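Local coordinates for isocitrate dehydrogenase [NAD] subunit 1 (Saccharomyces cerevisiae, PDB 3BLX), which forms, with subunit 2, the allosteric mitochondrial octamer that oxidatively decarboxylates isocitrate to 2-oxoglutarate with NAD+ in the citric acid cycle, and also binds mRNA leaders, at residues L10-G15 with K71-G76; I45-E50 with L297-L302; K111-V116 with A314-I319; A286-M291 with D337-I342. One frame throughout, in Å; residues are numbered along the deposited sequence.

How the contacts relate
Contacts 2 and 4 are buried and use the two ends of helix 289-302: its last turn packs on strand 47-51 in contact 2, its capped start meets helix 335-347 in contact 4. Contact 3, partly buried, sets the next helix, 306-320, against a loop; it touches contact 4 where Phe-338 lies against Thr-318 and Ile-319, while contacts 1 and 3 stay about 17 Å apart at their nearest atoms. Contact 1, also partly buried, borders another subunit and touches contact 2 through the Arg-72 to Glu-50 salt bridge and Ile-75 on Met-298. The chemistry follows the setting: hydrogen bonds cross contact 1, whereas contacts 2, 3 and 4 are joined by packing without any.

Contact 1. Residues L10-G15 with K71-G76; sequences LPKKYG and KRNKIG
With CG swung anti to the backbone N (chi1 176°) and the chain bent at chi2 and chi3, Lys-12 curls over the last turn of helix 60-73, just before strand 75-80 of the large mixed sheet, and lies alongside Arg-72, pointing the same way. Its CE passes 3.5 Å from Asn-73 OD1, the two side chains crossing, and NZ ends 3.5 Å from Arg-72 O, a weak hydrogen bond. The stronger link is between main chains: Lys-12 N donates to Asn-73 O over 3.3 Å, nearly straight at 168°, with the donor tilted from the carbonyl plane. Beside it, Pro-11 CA makes a C-H...O contact with the same oxygen at 3.5 Å. Pro-11 CB meets Ile-75 CG1 at 3.9 Å. Lys-74, which leaves the helix with positive phi, bends its own chain back so that NZ donates to Lys-71 O at 3.0 Å, while its CG lies against Leu-10 O.

The polar ends find their main partners elsewhere: Lys-12 NZ forms a salt bridge with Asp-168 of the second subunit, Arg-72 pairs with Glu-50, and Asn-73 ND2 bonds Thr-21 and Glu-50. A leucine in place of Lys-12 would probably leave that Asp-168 without its charged mate and remove the weak donor to Arg-72 O. The chemistry is that of a helix C-terminus whose carbonyls receive N-H groups; the positive ammonium beside this partly negative helix end would probably be stabilised, although Arg-72 is close by.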
# COMPACT_ATOMS: atom_id res chain seq x y z
N LEU E 10 -16.34 8.05 5.12
CA LEU E 10 -17.44 8.94 5.43
C LEU E 10 -17.50 9.30 6.89
O LEU E 10 -16.94 8.61 7.74
CB LEU E 10 -18.75 8.27 5.05
CG LEU E 10 -19.21 8.38 3.61
CD1 LEU E 10 -20.60 7.82 3.59
CD2 LEU E 10 -19.20 9.81 3.07
N PRO E 11 -18.18 10.41 7.19
CA PRO E 11 -18.37 10.86 8.57
C PRO E 11 -19.12 9.82 9.39
O PRO E 11 -20.08 9.25 8.90
CB PRO E 11 -19.21 12.14 8.40
CG PRO E 11 -18.87 12.63 7.03
CD PRO E 11 -18.60 11.41 6.20
N LYS E 12 -18.65 9.59 10.62
CA LYS E 12 -19.20 8.59 11.54
C LYS E 12 -20.70 8.84 11.80
O LYS E 12 -21.11 9.94 12.18
CB LYS E 12 -18.39 8.63 12.83
CG LYS E 12 -18.85 7.73 13.93
CD LYS E 12 -18.13 6.42 13.92
CE LYS E 12 -16.98 6.38 14.86
NZ LYS E 12 -16.06 5.37 14.23
N LYS E 13 -21.53 7.83 11.56
CA LYS E 13 -22.97 8.03 11.62
C LYS E 13 -23.75 6.75 11.98
O LYS E 13 -23.73 5.76 11.26
CB LYS E 13 -23.44 8.62 10.30
CG LYS E 13 -24.80 9.21 10.30
CD LYS E 13 -25.10 9.73 8.92
CE LYS E 13 -26.53 10.25 8.76
NZ LYS E 13 -26.77 10.95 7.43
N TYR E 14 -24.44 6.76 13.11
CA TYR E 14 -25.32 5.67 13.47
C TYR E 14 -26.76 6.13 13.59
O TYR E 14 -27.06 7.08 14.32
CB TYR E 14 -24.83 5.00 14.74
CG TYR E 14 -23.47 4.40 14.57
CD1 TYR E 14 -22.39 4.83 15.32
CD2 TYR E 14 -23.26 3.41 13.62
CE1 TYR E 14 -21.13 4.30 15.15
CE2 TYR E 14 -22.01 2.87 13.43
CZ TYR E 14 -20.94 3.31 14.20
OH TYR E 14 -19.70 2.74 14.01
N GLY E 15 -27.65 5.48 12.84
CA GLY E 15 -29.06 5.75 12.96
C GLY E 15 -29.46 7.20 12.84
O GLY E 15 -30.23 7.73 13.65
N LYS E 71 -9.62 10.55 13.39
CA LYS E 71 -9.48 9.43 12.49
C LYS E 71 -10.75 8.58 12.43
O LYS E 71 -11.12 8.08 11.36
CB LYS E 71 -8.27 8.60 12.87
CG LYS E 71 -6.99 9.14 12.26
CD LYS E 71 -5.74 8.80 13.06
CE LYS E 71 -5.00 7.60 12.50
NZ LYS E 71 -3.66 7.56 13.14
N ARG E 72 -11.42 8.47 13.58
CA ARG E 72 -12.66 7.73 13.68
C ARG E 72 -13.84 8.51 13.13
O ARG E 72 -14.64 7.98 12.40
CB ARG E 72 -12.94 7.37 15.12
CG ARG E 72 -11.96 6.42 15.74
CD ARG E 72 -12.53 5.82 17.01
NE ARG E 72 -12.66 6.82 18.06
CZ ARG E 72 -11.66 7.21 18.84
NH1 ARG E 72 -10.46 6.66 18.67
NH2 ARG E 72 -11.84 8.12 19.78
N ASN E 73 -13.94 9.78 13.48
CA ASN E 73 -15.15 10.53 13.16
C ASN E 73 -15.07 11.29 11.84
O ASN E 73 -16.08 11.51 11.20
CB ASN E 73 -15.53 11.47 14.30
CG ASN E 73 -15.64 10.77 15.63
OD1 ASN E 73 -15.91 9.57 15.71
ND2 ASN E 73 -15.44 11.52 16.69
N LYS E 74 -13.86 11.70 11.46
CA LYS E 74 -13.61 12.44 10.21
C LYS E 74 -13.97 13.93 10.22
O LYS E 74 -13.49 14.67 9.40
CB LYS E 74 -14.29 11.78 8.99
CG LYS E 74 -14.13 10.27 8.89
CD LYS E 74 -12.69 9.87 8.84
CE LYS E 74 -12.53 8.47 8.30
NZ LYS E 74 -13.19 7.49 9.20
N ILE E 75 -14.84 14.33 11.13
CA ILE E 75 -15.30 15.71 11.22
C ILE E 75 -15.06 16.25 12.63
O ILE E 75 -15.29 15.55 13.63
CB ILE E 75 -16.81 15.81 10.89
CG1 ILE E 75 -17.04 15.25 9.50
CG2 ILE E 75 -17.23 17.26 10.83
CD1 ILE E 75 -16.25 16.00 8.41
N GLY E 76 -14.63 17.49 12.72
CA GLY E 76 -14.36 18.07 14.03
C GLY E 76 -14.70 19.53 14.17
O GLY E 76 -14.71 20.29 13.21

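Contact 2. Residues I45-E50 with L297-L302; sequences IPIDWE and LMLNHL
Strand 47-50, which carries Ile-47, and helix 297-302, which carries Leu-299, run with their axes no closer than 13.0 Å and their directions 117° apart, a spacing bridged by side chains alone. Ile-47 CD1 is the hub, meeting three residues of the helix: Leu-302 CD1 at 3.9 Å, Leu-299 CD2 at 4.0 Å and Met-298 CE at 4.2 Å. The methionine is extended until its last torsion, where a bend (chi3 66°) turns CE aside; that methyl therefore also reaches Trp-49 CH2, again at 4.2 Å, approaching the indole obliquely. Ile-47 CG2 lies over one face of the same indole, toward its rim, and probably helps to keep the ring beside the methionine. Ile-45, the first residue of the inverse gamma turn centred on Pro-46, meets Leu-299 tip to tip, CD1 to CD1. The two methyl branches of Leu-299 thus divide their work between the two isoleucines. No hydrogen bond crosses this apolar layer. Around it, Phe-40 of helix 27-42 packs on Ile-45, Ile-47 and Leu-299, Val-20 of strand 17-25, the parallel neighbour of strand 47-51 in the sheet, supports Ile-47 and Trp-49, and helix 306-320 covers Leu-299 through Ala-308 and Ile-311.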
# COMPACT_ATOMS: atom_id res chain seq x y z
N ILE E 45 -30.45 18.98 17.13
CA ILE E 45 -29.72 18.52 15.96
C ILE E 45 -29.15 17.13 16.26
O ILE E 45 -28.74 16.86 17.41
CB ILE E 45 -28.59 19.53 15.58
CG1 ILE E 45 -29.21 20.85 15.11
CG2 ILE E 45 -27.67 19.00 14.50
CD1 ILE E 45 -28.22 21.92 14.72
N PRO E 46 -29.13 16.25 15.24
CA PRO E 46 -28.70 14.85 15.39
C PRO E 46 -27.17 14.73 15.43
O PRO E 46 -26.55 14.05 14.63
CB PRO E 46 -29.23 14.17 14.11
CG PRO E 46 -29.91 15.23 13.30
CD PRO E 46 -29.52 16.56 13.85
N ILE E 47 -26.57 15.40 16.39
CA ILE E 47 -25.14 15.35 16.54
C ILE E 47 -24.77 14.98 17.96
O ILE E 47 -25.27 15.58 18.91
CB ILE E 47 -24.50 16.70 16.15
CG1 ILE E 47 -24.61 16.88 14.64
CG2 ILE E 47 -23.06 16.76 16.59
CD1 ILE E 47 -23.94 18.11 14.12
N ASP E 48 -23.94 13.96 18.10
CA ASP E 48 -23.37 13.58 19.38
C ASP E 48 -21.91 14.02 19.45
O ASP E 48 -21.10 13.67 18.60
CB ASP E 48 -23.46 12.07 19.57
CG ASP E 48 -24.90 11.55 19.76
OD1 ASP E 48 -25.79 12.34 20.16
OD2 ASP E 48 -25.14 10.34 19.52
N TRP E 49 -21.57 14.81 20.46
CA TRP E 49 -20.20 15.27 20.59
C TRP E 49 -19.33 14.22 21.24
O TRP E 49 -19.73 13.59 22.21
CB TRP E 49 -20.15 16.53 21.42
CG TRP E 49 -21.08 17.61 20.94
CD1 TRP E 49 -22.22 18.03 21.53
CD2 TRP E 49 -20.91 18.43 19.77
NE1 TRP E 49 -22.79 19.04 20.81
CE2 TRP E 49 -22.00 19.31 19.72
CE3 TRP E 49 -19.94 18.50 18.76
CZ2 TRP E 49 -22.15 20.26 18.72
CZ3 TRP E 49 -20.11 19.43 17.75
CH2 TRP E 49 -21.19 20.29 17.74
N GLU E 50 -18.15 13.99 20.67
CA GLU E 50 -17.16 13.16 21.34
C GLU E 50 -16.12 14.15 21.78
O GLU E 50 -15.20 14.48 21.05
CB GLU E 50 -16.56 12.16 20.38
CG GLU E 50 -15.49 11.25 21.00
CD GLU E 50 -14.99 10.12 20.06
OE1 GLU E 50 -13.84 9.66 20.22
OE2 GLU E 50 -15.73 9.68 19.15
N LEU E 297 -20.85 26.13 8.88
CA LEU E 297 -20.04 25.55 7.79
C LEU E 297 -19.98 24.04 7.95
O LEU E 297 -20.09 23.30 6.99
CB LEU E 297 -18.63 26.12 7.78
CG LEU E 297 -18.50 27.57 7.32
CD1 LEU E 297 -17.03 28.00 7.25
CD2 LEU E 297 -19.13 27.72 5.97
N MET E 298 -19.81 23.59 9.18
CA MET E 298 -19.79 22.17 9.50
C MET E 298 -21.14 21.51 9.19
O MET E 298 -21.18 20.42 8.62
CB MET E 298 -19.39 21.93 10.96
CG MET E 298 -19.25 20.49 11.29
SD MET E 298 -19.11 20.20 13.04
CE MET E 298 -20.74 20.74 13.59
N LEU E 299 -22.23 22.16 9.55
CA LEU E 299 -23.56 21.64 9.25
C LEU E 299 -23.75 21.45 7.74
O LEU E 299 -24.17 20.38 7.29
CB LEU E 299 -24.64 22.56 9.83
CG LEU E 299 -24.77 22.55 11.36
CD1 LEU E 299 -25.74 23.61 11.82
CD2 LEU E 299 -25.17 21.19 11.92
N ASN E 300 -23.44 22.48 6.97
CA ASN E 300 -23.45 22.41 5.51
C ASN E 300 -22.71 21.17 5.00
O ASN E 300 -23.22 20.41 4.19
CB ASN E 300 -22.79 23.65 4.90
CG ASN E 300 -23.70 24.88 4.93
OD1 ASN E 300 -24.92 24.78 5.14
ND2 ASN E 300 -23.11 26.05 4.70
N HIS E 301 -21.50 20.98 5.51
CA HIS E 301 -20.67 19.88 5.11
C HIS E 301 -21.27 18.51 5.45
O HIS E 301 -21.11 17.54 4.72
CB HIS E 301 -19.32 20.02 5.79
CG HIS E 301 -18.23 19.23 5.14
ND1 HIS E 301 -17.77 18.04 5.66
CD2 HIS E 301 -17.51 19.47 4.01
CE1 HIS E 301 -16.81 17.57 4.88
NE2 HIS E 301 -16.62 18.42 3.89
N LEU E 302 -21.93 18.43 6.60
CA LEU E 302 -22.54 17.17 7.02
C LEU E 302 -23.81 16.86 6.25
O LEU E 302 -24.39 15.80 6.43
CB LEU E 302 -22.84 17.24 8.50
CG LEU E 302 -21.61 17.11 9.35
CD1 LEU E 302 -21.97 17.34 10.80
CD2 LEU E 302 -21.03 15.73 9.17

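Contact 3. Residues K111-V116 with A314-I319; sequences KSLKGV and AVHETI
The imidazole of His-316 is met by Leu-113 at its edge and not over a face: CD2 of the leucine lies in the ring plane, 3.3 Å from ND1 and 3.6 Å from CE1, and the two side chains cross at about a right angle. His-316 CG lies anti to the carbonyl carbon (chi1 -71°), which brings the ring toward the loop. The other flat group with a defined arrangement is the peptide carbonyl of Ala-314, whose oxygen accepts from Thr-318 N and from Thr-318 OG1, each at 2.9 Å and from opposite faces of its plane. That second bond folds the threonine hydroxyl back onto its own helix.

Across the contact, Ile-319 does most of the remaining work. Its CD1 sits against the type I turn of residues 113-116, touching Leu-113 CB at 3.8 Å and Gly-115 N at 3.6 Å, and packing on Val-116 CG2 as well. The turn is closed by Val-116 N donating to Leu-113 O. At Gly-115 it passes close to the helix, CA to CA 5.7 Å from Ile-319; a CB there would point toward the helix and probably crowd Ile-319 O.

The loop follows strand 105-111, and Ser-112 is tied by its hydroxyl to Ile-123 N, while Leu-113 also packs on Leu-256. The ring nitrogen ND1 faces a methyl here, and Lys-111 NZ, 6.6 Å from NE2, would if anything slightly disfavour a positive charge on His-316. The contact thus joins this loop to helix 306-320 by packing, a leucine methyl at a ring edge and an isoleucine tip against a turn, with no hydrogen bond between the two segments.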
# COMPACT_ATOMS: atom_id res chain seq x y z
N LYS E 111 -16.98 37.96 5.61
CA LYS E 111 -18.16 38.69 5.18
C LYS E 111 -18.56 39.72 6.22
O LYS E 111 -18.70 39.39 7.41
CB LYS E 111 -19.34 37.75 4.92
CG LYS E 111 -20.31 38.30 3.88
CD LYS E 111 -21.36 37.29 3.50
CE LYS E 111 -22.38 37.91 2.55
NZ LYS E 111 -23.52 36.98 2.29
N SER E 112 -18.75 40.96 5.76
CA SER E 112 -19.29 42.04 6.61
C SER E 112 -20.69 41.72 7.18
O SER E 112 -21.53 41.12 6.52
CB SER E 112 -19.33 43.36 5.82
OG SER E 112 -18.09 44.07 5.89
N LEU E 113 -20.93 42.12 8.43
CA LEU E 113 -22.20 41.83 9.08
C LEU E 113 -23.11 43.05 9.18
O LEU E 113 -22.63 44.17 9.41
CB LEU E 113 -21.96 41.25 10.46
CG LEU E 113 -21.43 39.82 10.45
CD1 LEU E 113 -20.21 39.73 11.35
CD2 LEU E 113 -22.53 38.84 10.88
N LYS E 114 -24.42 42.83 9.03
CA LYS E 114 -25.38 43.91 8.87
C LYS E 114 -25.32 44.98 9.97
O LYS E 114 -25.36 46.18 9.66
CB LYS E 114 -26.81 43.37 8.75
CG LYS E 114 -27.74 44.34 7.99
CD LYS E 114 -29.03 44.63 8.76
CE LYS E 114 -30.14 43.61 8.51
NZ LYS E 114 -30.92 43.91 7.27
N GLY E 115 -25.21 44.58 11.23
CA GLY E 115 -25.19 45.60 12.27
C GLY E 115 -23.85 45.92 12.94
O GLY E 115 -23.82 46.21 14.15
N VAL E 116 -22.76 45.87 12.19
CA VAL E 116 -21.44 46.14 12.76
C VAL E 116 -20.78 47.36 12.11
O VAL E 116 -20.56 47.38 10.90
CB VAL E 116 -20.51 44.92 12.69
CG1 VAL E 116 -19.14 45.26 13.22
CG2 VAL E 116 -21.06 43.82 13.50
N ALA E 314 -30.69 33.42 12.43
CA ALA E 314 -30.74 33.82 13.83
C ALA E 314 -29.57 34.72 14.28
O ALA E 314 -29.80 35.75 14.90
CB ALA E 314 -30.88 32.59 14.74
N VAL E 315 -28.33 34.35 13.98
CA VAL E 315 -27.24 35.16 14.50
C VAL E 315 -27.09 36.46 13.71
O VAL E 315 -26.74 37.48 14.29
CB VAL E 315 -25.86 34.41 14.67
CG1 VAL E 315 -26.04 32.92 14.70
CG2 VAL E 315 -24.86 34.83 13.62
N HIS E 316 -27.37 36.43 12.41
CA HIS E 316 -27.29 37.65 11.62
C HIS E 316 -28.34 38.66 12.07
O HIS E 316 -28.08 39.87 12.10
CB HIS E 316 -27.47 37.34 10.14
CG HIS E 316 -26.30 36.63 9.53
ND1 HIS E 316 -25.01 37.10 9.65
CD2 HIS E 316 -26.22 35.49 8.81
CE1 HIS E 316 -24.19 36.28 9.02
NE2 HIS E 316 -24.90 35.30 8.50
N GLU E 317 -29.52 38.15 12.41
CA GLU E 317 -30.64 38.95 12.87
C GLU E 317 -30.33 39.51 14.24
O GLU E 317 -30.49 40.71 14.48
CB GLU E 317 -31.90 38.08 12.94
CG GLU E 317 -33.23 38.82 12.92
CD GLU E 317 -34.41 37.87 12.74
OE1 GLU E 317 -34.45 37.15 11.71
OE2 GLU E 317 -35.29 37.84 13.63
N THR E 318 -29.86 38.65 15.14
CA THR E 318 -29.49 39.10 16.47
C THR E 318 -28.43 40.21 16.47
O THR E 318 -28.53 41.15 17.25
CB THR E 318 -29.01 37.95 17.34
OG1 THR E 318 -30.07 37.00 17.50
CG2 THR E 318 -28.57 38.46 18.71
N ILE E 319 -27.42 40.11 15.62
CA ILE E 319 -26.39 41.14 15.62
C ILE E 319 -26.83 42.38 14.83
O ILE E 319 -26.36 43.50 15.09
CB ILE E 319 -24.93 40.62 15.20
CG1 ILE E 319 -24.61 40.95 13.75
CG2 ILE E 319 -24.67 39.16 15.52
CD1 ILE E 319 -23.86 42.26 13.63

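Contact 4. Residues A286-M291 with D337-I342; sequences ANPTAM and DFTNEI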
# COMPACT_ATOMS: atom_id res chain seq x y z
N ALA E 286 -16.72 37.00 25.75
CA ALA E 286 -16.20 36.72 24.40
C ALA E 286 -17.30 36.58 23.32
O ALA E 286 -18.39 36.12 23.61
CB ALA E 286 -15.34 35.50 24.44
N ASN E 287 -17.01 37.00 22.09
CA ASN E 287 -17.97 36.85 21.00
C ASN E 287 -17.95 35.44 20.44
O ASN E 287 -16.91 34.99 19.96
CB ASN E 287 -17.66 37.85 19.88
CG ASN E 287 -18.84 38.06 18.96
OD1 ASN E 287 -19.85 37.35 19.05
ND2 ASN E 287 -18.73 39.03 18.05
N PRO E 288 -19.10 34.72 20.48
CA PRO E 288 -19.19 33.33 20.02
C PRO E 288 -19.51 33.23 18.54
O PRO E 288 -19.54 32.13 18.03
CB PRO E 288 -20.36 32.76 20.81
CG PRO E 288 -21.01 33.92 21.47
CD PRO E 288 -20.41 35.19 20.96
N THR E 289 -19.74 34.36 17.87
CA THR E 289 -20.14 34.39 16.46
C THR E 289 -19.28 33.53 15.50
O THR E 289 -19.80 32.77 14.69
CB THR E 289 -20.23 35.86 15.94
OG1 THR E 289 -21.18 36.57 16.71
CG2 THR E 289 -20.65 35.91 14.51
N ALA E 290 -17.96 33.66 15.61
CA ALA E 290 -17.03 32.97 14.74
C ALA E 290 -17.17 31.48 14.92
O ALA E 290 -17.25 30.75 13.96
CB ALA E 290 -15.58 33.41 15.00
N MET E 291 -17.21 31.03 16.16
CA MET E 291 -17.46 29.62 16.46
C MET E 291 -18.83 29.14 15.93
O MET E 291 -18.91 28.09 15.32
CB MET E 291 -17.34 29.36 17.96
CG MET E 291 -17.31 27.93 18.30
SD MET E 291 -15.93 27.12 17.51
CE MET E 291 -14.56 27.78 18.43
N ASP E 337 -25.90 35.88 27.26
CA ASP E 337 -27.05 36.69 26.84
C ASP E 337 -27.23 36.57 25.34
O ASP E 337 -28.34 36.38 24.84
CB ASP E 337 -26.86 38.16 27.23
CG ASP E 337 -26.90 38.40 28.74
OD1 ASP E 337 -27.47 37.55 29.48
OD2 ASP E 337 -26.35 39.44 29.20
N PHE E 338 -26.13 36.69 24.63
CA PHE E 338 -26.13 36.67 23.18
C PHE E 338 -26.64 35.32 22.68
O PHE E 338 -27.46 35.25 21.77
CB PHE E 338 -24.71 36.96 22.67
CG PHE E 338 -24.60 37.04 21.19
CD1 PHE E 338 -25.30 37.99 20.48
CD2 PHE E 338 -23.77 36.18 20.50
CE1 PHE E 338 -25.19 38.07 19.11
CE2 PHE E 338 -23.65 36.25 19.12
CZ PHE E 338 -24.37 37.20 18.43
N THR E 339 -26.15 34.25 23.29
CA THR E 339 -26.57 32.90 22.94
C THR E 339 -28.06 32.73 23.14
O THR E 339 -28.77 32.26 22.24
CB THR E 339 -25.84 31.83 23.78
OG1 THR E 339 -24.43 31.94 23.58
CG2 THR E 339 -26.29 30.44 23.37
N ASN E 340 -28.54 33.12 24.33
CA ASN E 340 -29.96 33.01 24.66
C ASN E 340 -30.89 33.80 23.72
O ASN E 340 -31.98 33.32 23.39
CB ASN E 340 -30.20 33.36 26.12
CG ASN E 340 -29.61 32.32 27.06
OD1 ASN E 340 -29.46 31.15 26.70
ND2 ASN E 340 -29.25 32.75 28.27
N GLU E 341 -30.46 34.99 23.29
CA GLU E 341 -31.19 35.77 22.31
C GLU E 341 -31.30 35.03 20.98
O GLU E 341 -32.34 35.06 20.33
CB GLU E 341 -30.51 37.13 22.07
CG GLU E 341 -31.43 38.37 22.15
CD GLU E 341 -32.67 38.35 21.24
OE1 GLU E 341 -32.61 38.93 20.14
OE2 GLU E 341 -33.72 37.78 21.65
N ILE E 342 -30.23 34.37 20.58
CA ILE E 342 -30.23 33.60 19.34
C ILE E 342 -31.18 32.42 19.44
O ILE E 342 -32.01 32.22 18.57
CB ILE E 342 -28.81 33.11 18.97
CG1 ILE E 342 -27.96 34.28 18.46
CG2 ILE E 342 -28.86 32.03 17.90
CD1 ILE E 342 -26.46 33.99 18.49
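Phe-338 meets the start of helix 289-302, where Asn-287 forms an Asx turn that caps the helix. The phenylalanine CB points toward 286-291, and with CG anti to the backbone N (chi1 -177°) the ring is carried away from its own helix. CB and CG make no close approach to the other segment; contact begins at CD2, which lies 3.5 Å from Pro-288 CD and 3.7 Å from Pro-288 CG. One atom further, CE2 meets Thr-289 OG1 at 3.5 Å and Asn-287 OD1 at 4.0 Å, both obliquely. The tip, CZ, is also close to Thr-289 OG1. The opposite edge of the ring, at CE1, turns to Thr-318 of helix 306-320. Over one face, toward the rim, Ile-342 CD1 stands 3.6 Å above the plane, a neighbour one helical turn along that probably limits the ring's rotation.

The amide plane of Asn-287 stands 79° from the ring plane, and its ND2 bonds Asp-328. Were an alanine here, Thr-289 N and OG1 would lose their shared acceptor and Asp-328 its amide partner, and the helix start is likely to be less firmly set against Phe-338. Two donors grip the asparagine oxygen from the same face of its plane: Thr-289 OG1 bonds Asn-287 OD1 at 2.8 Å, and Thr-289 N, well above the plane, bonds it at 3.2 Å.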